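Local structure of mannan endo-1,4-beta-mannosidase (Mytilus edulis, 2C0H) at residues F20-N25 / R335-L340; V29-D34 / L66-E71; F108-N113 / G157-N162; M290-F295 / K315-A320. The protein hydrolyses the beta-1,4-linked backbone of mannans at internal positions, acting on manno-oligosaccharides of four or more units. The protein carries 3 engineered substitutions. All coordinates share one frame; numbering follows the deposited sequence.

Overall arrangement
All four contacts reach the curled parallel sheet of a TIM barrel. Contact 3 is the deepest, centred about 5 Å from the centre of the chain, and contacts 1 and 4 are also buried; contact 2 is partly exposed. Contacts 3 and 4 join neighbouring strands through backbone hydrogen bonds. Contact 1 lays a helix against strand 17-25 by apolar packing and one water, and contact 2 sets a loop against the end of strand 61-68 and the loop after it by packing and three waters. Backbone bonds link contact 1 to 4 (L21 to A320) and 2 to 3 (L66 to T110). Contacts 3 and 4 meet at the probable active site, where N162 lies beside E294.

Contact 1 (F20-N25 / R335-L340); sequences FLSGAN and RGMQHL. Unlike the reference sequence in segment 335-340: M337 (reference Ile).
The first barrel strand of this TIM fold, 17-25, is backed here by helix 330-339 and the residue that follows it, through F20, S22, G23 and A24 on one side and M337 and L340 on the other. The short axes approach to 8.3 Å and run almost antiparallel, at 170°. L340 crosses the F20 side chain at about a right angle, and its CD1 branch meets ring atom CE2 at 3.6 Å. M337, where the reference sequence has isoleucine, sends its chain along the strand; a bend at the sulfur (chi3 -136°) turns CE toward the backbone C of G23 (3.9 Å) and toward CB of A24 (3.9 Å). Nearer its root, CG of M337 passes S22 OG at 4.0 Å. With OG anti to its own N (chi1 177°), S22 donates to a water at 2.7 Å, and the water donates to the M337 carbonyl O, also at 2.7 Å. That carbonyl additionally accepts the L340 amide. F309 of helix 305-314 touches both S22 and L340. No direct hydrogen bond spans the two segments: the interface is mainly apolar, and its buried hydroxyl spends its proton on a water that bridges to M337 O.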
loop_
_atom_site.group_PDB
_atom_site.type_symbol
_atom_site.label_atom_id
_atom_site.label_comp_id
_atom_site.label_asym_id
_atom_site.label_seq_id
_atom_site.Cartn_x
_atom_site.Cartn_y
_atom_site.Cartn_z
ATOM N N PHE A 20 -9.222 -13.307 -3.077
ATOM C CA PHE A 20 -7.792 -13.077 -3.100
ATOM C C PHE A 20 -7.538 -11.941 -4.075
ATOM O O PHE A 20 -8.091 -11.972 -5.188
ATOM C CB PHE A 20 -7.096 -14.342 -3.620
ATOM C CG PHE A 20 -5.593 -14.248 -3.673
ATOM C CD1 PHE A 20 -4.792 -14.558 -2.568
ATOM C CD2 PHE A 20 -4.972 -13.891 -4.863
ATOM C CE1 PHE A 20 -3.394 -14.498 -2.637
ATOM C CE2 PHE A 20 -3.569 -13.819 -4.936
ATOM C CZ PHE A 20 -2.787 -14.115 -3.834
ATOM N N LEU A 21 -6.732 -10.952 -3.666
ATOM C CA LEU A 21 -6.371 -9.822 -4.527
ATOM C C LEU A 21 -5.181 -10.162 -5.415
ATOM O O LEU A 21 -4.113 -10.407 -4.932
ATOM C CB LEU A 21 -6.055 -8.587 -3.690
ATOM C CG LEU A 21 -7.225 -8.055 -2.860
ATOM C CD1 LEU A 21 -6.762 -6.932 -1.935
ATOM C CD2 LEU A 21 -8.354 -7.592 -3.744
ATOM N N SER A 22 -5.393 -10.158 -6.722
ATOM C CA SER A 22 -4.343 -10.515 -7.677
ATOM C C SER A 22 -4.183 -9.379 -8.672
ATOM O O SER A 22 -5.151 -8.977 -9.307
ATOM C CB SER A 22 -4.796 -11.745 -8.436
ATOM O OG SER A 22 -3.841 -12.100 -9.429
ATOM N N GLY A 23 -2.975 -8.883 -8.866
ATOM C CA GLY A 23 -2.806 -7.804 -9.825
ATOM C C GLY A 23 -1.428 -7.226 -9.847
ATOM O O GLY A 23 -0.452 -7.944 -9.685
ATOM N N ALA A 24 -1.367 -5.908 -10.022
ATOM C CA ALA A 24 -0.114 -5.240 -10.247
ATOM C C ALA A 24 -0.100 -3.828 -9.729
ATOM O O ALA A 24 -1.145 -3.194 -9.583
ATOM C CB ALA A 24 0.195 -5.234 -11.723
ATOM N N ASN A 25 1.101 -3.347 -9.484
ATOM C CA ASN A 25 1.364 -1.932 -9.287
ATOM C C ASN A 25 1.405 -1.250 -10.638
ATOM O O ASN A 25 2.055 -1.745 -11.543
ATOM C CB ASN A 25 2.736 -1.742 -8.616
ATOM C CG ASN A 25 2.753 -2.130 -7.171
ATOM O OD1 ASN A 25 2.599 -1.267 -6.306
ATOM N ND2 ASN A 25 2.999 -3.413 -6.885
ATOM N N ARG A 335 1.311 -13.231 -17.200
ATOM C CA ARG A 335 1.318 -14.696 -17.183
ATOM C C ARG A 335 1.129 -15.218 -15.745
ATOM O O ARG A 335 0.450 -16.210 -15.520
ATOM C CB ARG A 335 2.631 -15.220 -17.784
ATOM C CG ARG A 335 2.569 -16.615 -18.389
ATOM C CD ARG A 335 3.944 -17.024 -18.902
ATOM N NE ARG A 335 4.857 -17.218 -17.779
ATOM C CZ ARG A 335 5.917 -16.468 -17.487
ATOM N NH1 ARG A 335 6.326 -15.505 -18.299
ATOM N NH2 ARG A 335 6.627 -16.747 -16.400
ATOM N N GLY A 336 1.709 -14.532 -14.767
ATOM C CA GLY A 336 1.518 -14.889 -13.368
ATOM C C GLY A 336 0.073 -14.739 -12.944
ATOM O O GLY A 336 -0.494 -15.658 -12.346
ATOM N N MET A 337 -0.532 -13.583 -13.234
ATOM C CA MET A 337 -1.951 -13.323 -12.913
ATOM C C MET A 337 -2.862 -14.369 -13.526
ATOM O O MET A 337 -3.788 -14.860 -12.898
ATOM C CB MET A 337 -2.419 -11.975 -13.463
ATOM C CG MET A 337 -1.961 -10.788 -12.748
ATOM S SD MET A 337 -2.528 -9.345 -13.678
ATOM C CE MET A 337 -0.995 -8.426 -13.573
ATOM N N GLN A 338 -2.600 -14.686 -14.783
ATOM C CA GLN A 338 -3.411 -15.622 -15.540
ATOM C C GLN A 338 -3.476 -17.005 -14.893
ATOM O O GLN A 338 -4.489 -17.721 -15.043
ATOM C CB GLN A 338 -2.813 -15.702 -16.941
ATOM C CG GLN A 338 -3.639 -16.395 -17.967
ATOM C CD GLN A 338 -2.935 -16.364 -19.306
ATOM O OE1 GLN A 338 -3.513 -15.962 -20.318
ATOM N NE2 GLN A 338 -1.665 -16.751 -19.308
ATOM N N HIS A 339 -2.408 -17.376 -14.182
ATOM C CA HIS A 339 -2.328 -18.671 -13.492
ATOM C C HIS A 339 -3.430 -18.819 -12.455
ATOM O O HIS A 339 -3.930 -19.910 -12.228
ATOM C CB HIS A 339 -0.958 -18.890 -12.828
ATOM C CG HIS A 339 -0.785 -20.265 -12.273
ATOM N ND1 HIS A 339 -0.773 -21.387 -13.074
ATOM C CD2 HIS A 339 -0.660 -20.709 -10.999
ATOM C CE1 HIS A 339 -0.634 -22.461 -12.319
ATOM N NE2 HIS A 339 -0.560 -22.080 -11.056
ATOM N N LEU A 340 -3.842 -17.717 -11.843
ATOM C CA LEU A 340 -4.897 -17.783 -10.832
ATOM C C LEU A 340 -6.313 -17.512 -11.355
ATOM O O LEU A 340 -7.277 -17.617 -10.582
ATOM C CB LEU A 340 -4.595 -16.778 -9.707
ATOM C CG LEU A 340 -3.281 -16.937 -8.947
ATOM C CD1 LEU A 340 -3.260 -15.934 -7.789
ATOM C CD2 LEU A 340 -3.069 -18.343 -8.426
HETATM O O HOH W 1 -5.295 -13.500 -11.175
#

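Contact 2 (V29-D34 / L66-E71); sequences VNYARD and LHIEGE
Van der Waals contact carries the meeting of Y31 and A32 with I68 and E71 at the rim of the barrel. Its apolar part centres on I68, whose CD1 sits over one face of the Y31 ring, 3.8 Å from its centroid and 13° off the normal, a CH-pi contact. The other branch, CG2, lies close to the phenol oxygen, at 3.2 Å from Y31 OH. A32, at the third position of a type II turn from N30 to R33, brings its CB to 3.5 Å from E71 CD, and its backbone N to 3.5 Å from I68 CD1. R33 lays a face of its guanidinium over E71 CB, NH2 at 4.0 Å; the opposite charges themselves are not in contact.

Polar links between the two segments all run through water. One lies among Y31 OH (2.9 Å), E69 OE2 and E71 OE1; a second lies between the carbonyls of A32 and H67; a third accepts from D34 N and donates to L66 O. The E71 chain bends at chi2 (93°), which lets its OE2 take the E69 amide at 2.9 Å. Were Y31 an alanine, I68 CD1 would probably lose its aromatic face, and the water and N113 their hydroxyl partner.

Beyond the C-terminal end of strand 61-68 the chain runs on into the loop that holds E71. The strand itself hydrogen-bonds onward to strand 106-113, where Y31 OH reaches weakly to N113. V29 and D34 pack on helix 40-56, while L66 and H67 meet M145 of helix 131-149.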
loop_
_atom_site.group_PDB
_atom_site.type_symbol
_atom_site.label_atom_id
_atom_site.label_comp_id
_atom_site.label_asym_id
_atom_site.label_seq_id
_atom_site.Cartn_x
_atom_site.Cartn_y
_atom_site.Cartn_z
ATOM N N VAL A 29 1.872 6.727 -14.229
ATOM C CA VAL A 29 2.107 6.973 -15.662
ATOM C C VAL A 29 3.066 8.158 -15.749
ATOM O O VAL A 29 4.217 8.008 -16.182
ATOM C CB VAL A 29 0.795 7.186 -16.442
ATOM C CG1 VAL A 29 1.091 7.567 -17.910
ATOM C CG2 VAL A 29 -0.078 5.919 -16.356
ATOM N N ASN A 30 2.621 9.325 -15.287
ATOM C CA ASN A 30 3.522 10.453 -15.074
ATOM C C ASN A 30 3.722 10.645 -13.563
ATOM O O ASN A 30 2.824 11.127 -12.881
ATOM C CB ASN A 30 2.998 11.732 -15.727
ATOM C CG ASN A 30 4.100 12.811 -15.898
ATOM O OD1 ASN A 30 5.294 12.510 -16.098
ATOM N ND2 ASN A 30 3.689 14.066 -15.833
ATOM N N TYR A 31 4.901 10.246 -13.086
ATOM C CA TYR A 31 5.239 10.145 -11.635
ATOM C C TYR A 31 4.848 11.393 -10.859
ATOM O O TYR A 31 5.330 12.470 -11.161
ATOM C CB TYR A 31 6.743 9.868 -11.477
ATOM C CG TYR A 31 7.276 9.682 -10.071
ATOM C CD1 TYR A 31 7.319 8.433 -9.474
ATOM C CD2 TYR A 31 7.814 10.747 -9.362
ATOM C CE1 TYR A 31 7.847 8.252 -8.210
ATOM C CE2 TYR A 31 8.342 10.572 -8.098
ATOM C CZ TYR A 31 8.353 9.323 -7.525
ATOM O OH TYR A 31 8.882 9.145 -6.273
ATOM N N ALA A 32 3.945 11.222 -9.890
ATOM C CA ALA A 32 3.453 12.286 -8.990
ATOM C C ALA A 32 2.544 13.336 -9.644
ATOM O O ALA A 32 2.156 14.316 -8.986
ATOM C CB ALA A 32 4.601 12.953 -8.269
ATOM N N ARG A 33 2.197 13.133 -10.914
ATOM C CA ARG A 33 1.441 14.096 -11.706
ATOM C C ARG A 33 0.373 13.381 -12.564
ATOM O O ARG A 33 0.196 13.688 -13.747
ATOM C CB ARG A 33 2.419 14.899 -12.581
ATOM C CG ARG A 33 3.401 15.723 -11.800
ATOM C CD ARG A 33 4.340 16.531 -12.700
ATOM N NE ARG A 33 5.446 17.084 -11.922
ATOM C CZ ARG A 33 5.423 18.224 -11.232
ATOM N NH1 ARG A 33 4.336 18.995 -11.198
ATOM N NH2 ARG A 33 6.509 18.596 -10.563
ATOM N N ASP A 34 -0.361 12.452 -11.953
ATOM C CA ASP A 34 -1.359 11.661 -12.677
ATOM C C ASP A 34 -2.818 12.091 -12.439
ATOM O O ASP A 34 -3.689 11.770 -13.244
ATOM C CB ASP A 34 -1.199 10.178 -12.334
ATOM C CG ASP A 34 -0.077 9.510 -13.102
ATOM O OD1 ASP A 34 0.034 9.774 -14.317
ATOM O OD2 ASP A 34 0.656 8.698 -12.513
ATOM N N LEU A 66 -0.356 8.344 -5.536
ATOM C CA LEU A 66 -1.091 9.596 -5.649
ATOM C C LEU A 66 -0.201 10.838 -5.368
ATOM O O LEU A 66 0.374 11.403 -6.300
ATOM C CB LEU A 66 -2.339 9.548 -4.738
ATOM C CG LEU A 66 -3.373 10.671 -4.946
ATOM C CD1 LEU A 66 -4.103 10.547 -6.268
ATOM C CD2 LEU A 66 -4.400 10.653 -3.832
ATOM N N HIS A 67 -0.021 11.245 -4.114
ATOM C CA HIS A 67 0.746 12.486 -3.838
ATOM C C HIS A 67 2.263 12.334 -3.947
ATOM O O HIS A 67 2.931 13.256 -4.421
ATOM C CB HIS A 67 0.462 13.048 -2.443
ATOM C CG HIS A 67 -0.985 13.166 -2.095
ATOM N ND1 HIS A 67 -1.905 13.805 -2.894
ATOM C CD2 HIS A 67 -1.643 12.822 -0.964
ATOM C CE1 HIS A 67 -3.083 13.802 -2.289
ATOM N NE2 HIS A 67 -2.947 13.215 -1.114
ATOM N N ILE A 68 2.787 11.204 -3.449
ATOM C CA ILE A 68 4.213 10.846 -3.430
ATOM C C ILE A 68 5.009 11.696 -2.429
ATOM O O ILE A 68 5.170 11.288 -1.270
ATOM C CB ILE A 68 4.790 10.787 -4.854
ATOM C CG1 ILE A 68 3.922 9.808 -5.675
ATOM C CG2 ILE A 68 6.250 10.359 -4.812
ATOM C CD1 ILE A 68 4.491 9.349 -7.025
ATOM N N GLU A 69 5.496 12.861 -2.846
ATOM C CA GLU A 69 6.155 13.794 -1.916
ATOM C C GLU A 69 5.539 15.188 -2.028
ATOM O O GLU A 69 6.175 16.178 -1.656
ATOM C CB GLU A 69 7.663 13.896 -2.209
ATOM C CG GLU A 69 8.538 12.737 -1.756
ATOM C CD GLU A 69 10.022 13.017 -2.021
ATOM O OE1 GLU A 69 10.801 13.162 -1.059
ATOM O OE2 GLU A 69 10.404 13.130 -3.206
ATOM N N GLY A 70 4.331 15.270 -2.575
ATOM C CA GLY A 70 3.613 16.533 -2.696
ATOM C C GLY A 70 4.031 17.412 -3.856
ATOM O O GLY A 70 3.834 18.620 -3.800
ATOM N N GLU A 71 4.559 16.816 -4.919
ATOM C CA GLU A 71 4.957 17.569 -6.125
ATOM C C GLU A 71 3.832 18.393 -6.787
ATOM O O GLU A 71 4.064 19.544 -7.181
ATOM C CB GLU A 71 5.550 16.609 -7.176
ATOM C CG GLU A 71 6.914 15.995 -6.813
ATOM C CD GLU A 71 6.863 14.631 -6.123
ATOM O OE1 GLU A 71 7.784 13.811 -6.367
ATOM O OE2 GLU A 71 5.943 14.378 -5.316
HETATM O O HOH W 2 9.466 11.769 -5.152
HETATM O O HOH W 3 2.018 15.013 -6.288
HETATM O O HOH W 4 -0.306 11.463 -9.174
#

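Contact 3 (F108-N113 / G157-N162)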
loop_
_atom_site.group_PDB
_atom_site.type_symbol
_atom_site.label_atom_id
_atom_site.label_comp_id
_atom_site.label_asym_id
_atom_site.label_seq_id
_atom_site.Cartn_x
_atom_site.Cartn_y
_atom_site.Cartn_z
ATOM N N PHE A 108 -6.364 0.596 -5.428
ATOM C CA PHE A 108 -5.773 0.993 -4.148
ATOM C C PHE A 108 -4.867 2.199 -4.380
ATOM O O PHE A 108 -3.891 2.104 -5.113
ATOM C CB PHE A 108 -5.020 -0.173 -3.513
ATOM C CG PHE A 108 -5.922 -1.295 -3.117
ATOM C CD1 PHE A 108 -6.417 -1.373 -1.823
ATOM C CD2 PHE A 108 -6.336 -2.228 -4.051
ATOM C CE1 PHE A 108 -7.286 -2.376 -1.464
ATOM C CE2 PHE A 108 -7.227 -3.242 -3.689
ATOM C CZ PHE A 108 -7.664 -3.321 -2.386
ATOM N N PHE A 109 -5.198 3.337 -3.771
ATOM C CA PHE A 109 -4.409 4.552 -3.900
ATOM C C PHE A 109 -3.357 4.659 -2.771
ATOM O O PHE A 109 -3.676 4.532 -1.584
ATOM C CB PHE A 109 -5.310 5.798 -3.852
ATOM C CG PHE A 109 -6.182 5.998 -5.070
ATOM C CD1 PHE A 109 -5.634 6.469 -6.258
ATOM C CD2 PHE A 109 -7.546 5.813 -5.005
ATOM C CE1 PHE A 109 -6.427 6.705 -7.369
ATOM C CE2 PHE A 109 -8.347 6.036 -6.118
ATOM C CZ PHE A 109 -7.788 6.491 -7.297
ATOM N N THR A 110 -2.096 4.885 -3.134
ATOM C CA THR A 110 -1.012 5.060 -2.156
ATOM C C THR A 110 -0.713 6.550 -1.995
ATOM O O THR A 110 -0.354 7.229 -2.955
ATOM C CB THR A 110 0.277 4.330 -2.593
ATOM O OG1 THR A 110 -0.032 2.959 -2.827
ATOM C CG2 THR A 110 1.332 4.389 -1.547
ATOM N N LEU A 111 -0.848 7.069 -0.784
ATOM C CA LEU A 111 -0.777 8.510 -0.577
ATOM C C LEU A 111 0.655 9.067 -0.713
ATOM O O LEU A 111 0.865 9.963 -1.532
ATOM C CB LEU A 111 -1.349 8.869 0.813
ATOM C CG LEU A 111 -2.825 8.536 1.018
ATOM C CD1 LEU A 111 -3.157 8.900 2.466
ATOM C CD2 LEU A 111 -3.745 9.224 0.052
ATOM N N TRP A 112 1.593 8.540 0.074
ATOM C CA TRP A 112 2.975 9.064 0.198
ATOM C C TRP A 112 4.041 8.028 -0.134
ATOM O O TRP A 112 3.763 6.833 -0.192
ATOM C CB TRP A 112 3.224 9.588 1.613
ATOM C CG TRP A 112 2.153 10.523 2.083
ATOM C CD1 TRP A 112 1.172 10.246 3.000
ATOM C CD2 TRP A 112 1.937 11.873 1.665
ATOM N NE1 TRP A 112 0.378 11.329 3.168
ATOM C CE2 TRP A 112 0.814 12.347 2.365
ATOM C CE3 TRP A 112 2.576 12.727 0.751
ATOM C CZ2 TRP A 112 0.318 13.648 2.203
ATOM C CZ3 TRP A 112 2.076 14.023 0.584
ATOM C CH2 TRP A 112 0.957 14.463 1.315
ATOM N N ASN A 113 5.273 8.494 -0.330
ATOM C CA ASN A 113 6.422 7.606 -0.592
ATOM C C ASN A 113 7.636 7.939 0.291
ATOM O O ASN A 113 8.111 9.084 0.307
ATOM C CB ASN A 113 6.814 7.739 -2.065
ATOM C CG ASN A 113 7.940 6.805 -2.457
ATOM O OD1 ASN A 113 8.147 5.763 -1.847
ATOM N ND2 ASN A 113 8.674 7.189 -3.498
ATOM N N GLY A 157 -9.229 0.640 -1.609
ATOM C CA GLY A 157 -8.746 1.177 -0.338
ATOM C C GLY A 157 -7.558 2.100 -0.483
ATOM O O GLY A 157 -7.278 2.612 -1.582
ATOM N N TRP A 158 -6.899 2.334 0.656
ATOM C CA TRP A 158 -5.854 3.352 0.818
ATOM C C TRP A 158 -4.597 2.771 1.470
ATOM O O TRP A 158 -4.661 2.111 2.501
ATOM C CB TRP A 158 -6.378 4.530 1.672
ATOM C CG TRP A 158 -7.650 5.138 1.181
ATOM C CD1 TRP A 158 -8.930 4.847 1.593
ATOM C CD2 TRP A 158 -7.787 6.166 0.188
ATOM N NE1 TRP A 158 -9.829 5.613 0.916
ATOM C CE2 TRP A 158 -9.163 6.440 0.052
ATOM C CE3 TRP A 158 -6.879 6.869 -0.614
ATOM C CZ2 TRP A 158 -9.653 7.385 -0.851
ATOM C CZ3 TRP A 158 -7.365 7.816 -1.496
ATOM C CH2 TRP A 158 -8.739 8.062 -1.615
ATOM N N ASP A 159 -3.440 3.045 0.878
ATOM C CA ASP A 159 -2.138 2.705 1.448
ATOM C C ASP A 159 -1.525 4.038 1.886
ATOM O O ASP A 159 -1.330 4.921 1.068
ATOM C CB ASP A 159 -1.326 1.977 0.353
ATOM C CG ASP A 159 0.134 1.760 0.685
ATOM O OD1 ASP A 159 0.650 2.166 1.752
ATOM O OD2 ASP A 159 0.807 1.137 -0.188
ATOM N N ILE A 160 -1.272 4.195 3.179
ATOM C CA ILE A 160 -0.773 5.476 3.695
ATOM C C ILE A 160 0.604 5.845 3.163
ATOM O O ILE A 160 0.858 7.003 2.875
ATOM C CB ILE A 160 -0.709 5.518 5.227
ATOM C CG1 ILE A 160 -2.065 5.178 5.844
ATOM C CG2 ILE A 160 -0.216 6.874 5.712
ATOM C CD1 ILE A 160 -3.202 5.962 5.361
ATOM N N MET A 161 1.510 4.889 3.058
ATOM C CA MET A 161 2.870 5.228 2.636
ATOM C C MET A 161 3.577 4.029 2.068
ATOM O O MET A 161 3.462 2.938 2.598
ATOM C CB MET A 161 3.700 5.780 3.796
ATOM C CG MET A 161 5.007 6.427 3.359
ATOM S SD MET A 161 5.832 7.231 4.753
ATOM C CE MET A 161 6.546 8.657 3.977
ATOM N N ASN A 162 4.303 4.242 0.977
ATOM C CA ASN A 162 5.226 3.250 0.477
ATOM C C ASN A 162 6.565 3.300 1.236
ATOM O O ASN A 162 7.232 4.336 1.272
ATOM C CB ASN A 162 5.466 3.511 -1.012
ATOM C CG ASN A 162 6.359 2.484 -1.619
ATOM O OD1 ASN A 162 5.976 1.336 -1.688
ATOM N ND2 ASN A 162 7.576 2.863 -1.974
#
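D159 and T110 lie side by side on adjacent parallel strands of the TIM barrel. With CG anti to the backbone N (chi1 170°), the aspartate sets its carboxylate alongside T110. Its CB passes T110 OG1 at 3.6 Å; CG meets T110 CG2 at 3.7 Å. At the tip, OD2 accepts a weak bond from T110 OG1 (3.3 Å), its main partner being R63 through a salt bridge, while OD1 takes a weak bond from the amide of M161. Around it the backbone bonds are short, L111 N to D159 O and D159 N to F109 O both 2.9 Å, but the pairing is interrupted at L111 and I160, where W112 N reaches I160 O at a long, bent 3.3 Å.

N162, which probably binds substrate as in related enzymes, points the same way as N113. Its ND2 donates to N113 OD1 at 3.0 Å, standing 38° out of the N113 carbonyl plane; that oxygen also takes the A115 amide, and N162 OD1 is bonded to R63. A leucine in place of N113 would probably leave ND2 and the A115 amide without this acceptor.

F109, W112, W158 and M161 lie on the face toward the helices, where F109 CB touches W158 CZ3 at 3.7 Å. W158 and, separately, L111 reach M145 of helix 131-149, W158 and I160 reach helix 198-215, and W112 and M161 meet L124 of helix 121-129.

Contact 4 (M290-F295 / K315-A320); sequences MVIGEF and KGYSGA
M290, V291 and I292 meet Y317, S318, G319 and A320 where the last beta-alpha-beta unit of the TIM barrel closes, strand 290-294 lying parallel to strand 319-322 with helix 305-314 between them in the chain. The first shell is the backbone. S318 N donates to M290 O at 2.8 Å and nearly straight (172°), and I292 N donates to G319 O at 3.0 Å, approaching well out of that carbonyl plane. A320 CA follows with a CA-H...O contact to I292 O at 3.3 Å. Glycine at 319 fits this close approach, with the CA atoms of V291 and G319 4.3 Å apart: a CB would run into V291 CG2.

Side chains form the next shell. I292 CD1 stands over one face of the Y317 ring, 4.0 Å from its centroid, a CH-pi contact. At the ring edge comes M290 SD, 4.0 Å from Y317 CE1 and 83° off the ring normal, a Met-aromatic contact. Methionine and tyrosine lie side by side here: a chi1 of 171° carries M290 CG to Y317 CD1 and SD on to the ring edge. Farther up the strand, F295 CE2 packs on A320 CB at 3.7 Å.

These positions are set from outside. Y317 OH is hydrogen-bonded to H279 O, the F295 ring meets F309 edge-to-face, and A320 and I292 touch A312 of helix 305-314. Farther along, E294, probably the nucleophile as in relatives, is held by R63 and Y265. At the base of the pair, one water accepts from M290 N and from S318 OG, and donates to G316 O at 2.9 Å.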
loop_
_atom_site.group_PDB
_atom_site.type_symbol
_atom_site.label_atom_id
_atom_site.label_comp_id
_atom_site.label_asym_id
_atom_site.label_seq_id
_atom_site.Cartn_x
_atom_site.Cartn_y
_atom_site.Cartn_z
ATOM N N MET A 290 -2.377 -10.546 5.118
ATOM C CA MET A 290 -1.181 -9.972 4.543
ATOM C C MET A 290 -1.189 -10.141 3.032
ATOM O O MET A 290 -1.422 -11.241 2.531
ATOM C CB MET A 290 0.075 -10.633 5.102
ATOM C CG MET A 290 1.346 -10.222 4.384
ATOM S SD MET A 290 2.804 -10.700 5.274
ATOM C CE MET A 290 2.857 -9.383 6.499
ATOM N N VAL A 291 -0.923 -9.042 2.346
ATOM C CA VAL A 291 -0.751 -9.007 0.895
ATOM C C VAL A 291 0.747 -8.888 0.622
ATOM O O VAL A 291 1.463 -8.124 1.265
ATOM C CB VAL A 291 -1.501 -7.790 0.297
ATOM C CG1 VAL A 291 -1.117 -7.588 -1.158
ATOM C CG2 VAL A 291 -3.025 -7.976 0.446
ATOM N N ILE A 292 1.242 -9.652 -0.339
ATOM C CA ILE A 292 2.609 -9.446 -0.803
ATOM C C ILE A 292 2.523 -8.379 -1.914
ATOM O O ILE A 292 2.128 -8.665 -3.046
ATOM C CB ILE A 292 3.242 -10.768 -1.269
ATOM C CG1 ILE A 292 3.247 -11.805 -0.123
ATOM C CG2 ILE A 292 4.673 -10.523 -1.753
ATOM C CD1 ILE A 292 3.648 -13.225 -0.555
ATOM N N GLY A 293 2.853 -7.132 -1.560
ATOM C CA GLY A 293 2.479 -5.956 -2.331
ATOM C C GLY A 293 3.439 -5.516 -3.407
ATOM O O GLY A 293 3.078 -4.666 -4.199
ATOM N N GLU A 294 4.642 -6.095 -3.406
ATOM C CA GLU A 294 5.620 -5.884 -4.496
ATOM C C GLU A 294 6.519 -7.110 -4.580
ATOM O O GLU A 294 7.015 -7.579 -3.550
ATOM C CB GLU A 294 6.535 -4.680 -4.235
ATOM C CG GLU A 294 5.870 -3.312 -4.236
ATOM C CD GLU A 294 6.857 -2.159 -4.117
ATOM O OE1 GLU A 294 8.090 -2.394 -4.201
ATOM O OE2 GLU A 294 6.400 -0.998 -3.929
ATOM N N PHE A 295 6.715 -7.617 -5.797
ATOM C CA PHE A 295 7.679 -8.687 -6.073
ATOM C C PHE A 295 7.756 -8.791 -7.582
ATOM O O PHE A 295 6.878 -8.286 -8.287
ATOM C CB PHE A 295 7.222 -10.030 -5.489
ATOM C CG PHE A 295 5.961 -10.567 -6.095
ATOM C CD1 PHE A 295 5.983 -11.523 -7.126
ATOM C CD2 PHE A 295 4.719 -10.125 -5.644
ATOM C CE1 PHE A 295 4.826 -12.002 -7.666
ATOM C CE2 PHE A 295 3.549 -10.602 -6.197
ATOM C CZ PHE A 295 3.586 -11.547 -7.207
ATOM N N LYS A 315 -0.387 -20.450 0.388
ATOM C CA LYS A 315 0.284 -20.495 1.684
ATOM C C LYS A 315 -0.225 -19.498 2.717
ATOM O O LYS A 315 0.469 -19.251 3.702
ATOM C CB LYS A 315 1.802 -20.376 1.508
ATOM C CG LYS A 315 2.404 -21.443 0.601
ATOM C CD LYS A 315 2.191 -22.853 1.135
ATOM C CE LYS A 315 3.105 -23.850 0.434
ATOM N NZ LYS A 315 3.012 -25.212 1.010
ATOM N N GLY A 316 -1.433 -18.976 2.510
ATOM C CA GLY A 316 -2.161 -18.249 3.553
ATOM C C GLY A 316 -2.154 -16.753 3.398
ATOM O O GLY A 316 -2.665 -16.038 4.273
ATOM N N TYR A 317 -1.542 -16.252 2.333
ATOM C CA TYR A 317 -1.569 -14.817 2.051
ATOM C C TYR A 317 -2.888 -14.396 1.355
ATOM O O TYR A 317 -3.652 -15.238 0.879
ATOM C CB TYR A 317 -0.313 -14.399 1.265
ATOM C CG TYR A 317 0.967 -14.800 1.974
ATOM C CD1 TYR A 317 1.527 -13.995 2.973
ATOM C CD2 TYR A 317 1.613 -16.016 1.698
ATOM C CE1 TYR A 317 2.676 -14.366 3.637
ATOM C CE2 TYR A 317 2.775 -16.387 2.350
ATOM C CZ TYR A 317 3.320 -15.565 3.326
ATOM O OH TYR A 317 4.473 -15.940 4.008
ATOM N N SER A 318 -3.190 -13.094 1.346
ATOM C CA SER A 318 -4.489 -12.619 0.843
ATOM C C SER A 318 -4.414 -11.797 -0.446
ATOM O O SER A 318 -5.429 -11.362 -1.006
ATOM C CB SER A 318 -5.234 -11.824 1.918
ATOM O OG SER A 318 -5.681 -12.671 2.966
ATOM N N GLY A 319 -3.203 -11.628 -0.964
ATOM C CA GLY A 319 -3.040 -10.932 -2.212
ATOM C C GLY A 319 -1.606 -10.965 -2.680
ATOM O O GLY A 319 -0.695 -11.306 -1.919
ATOM N N ALA A 320 -1.444 -10.630 -3.961
ATOM C CA ALA A 320 -0.129 -10.556 -4.584
ATOM C C ALA A 320 -0.181 -9.530 -5.726
ATOM O O ALA A 320 -0.985 -9.652 -6.644
ATOM C CB ALA A 320 0.266 -11.927 -5.085
HETATM O O HOH W 5 -3.591 -13.369 4.732
#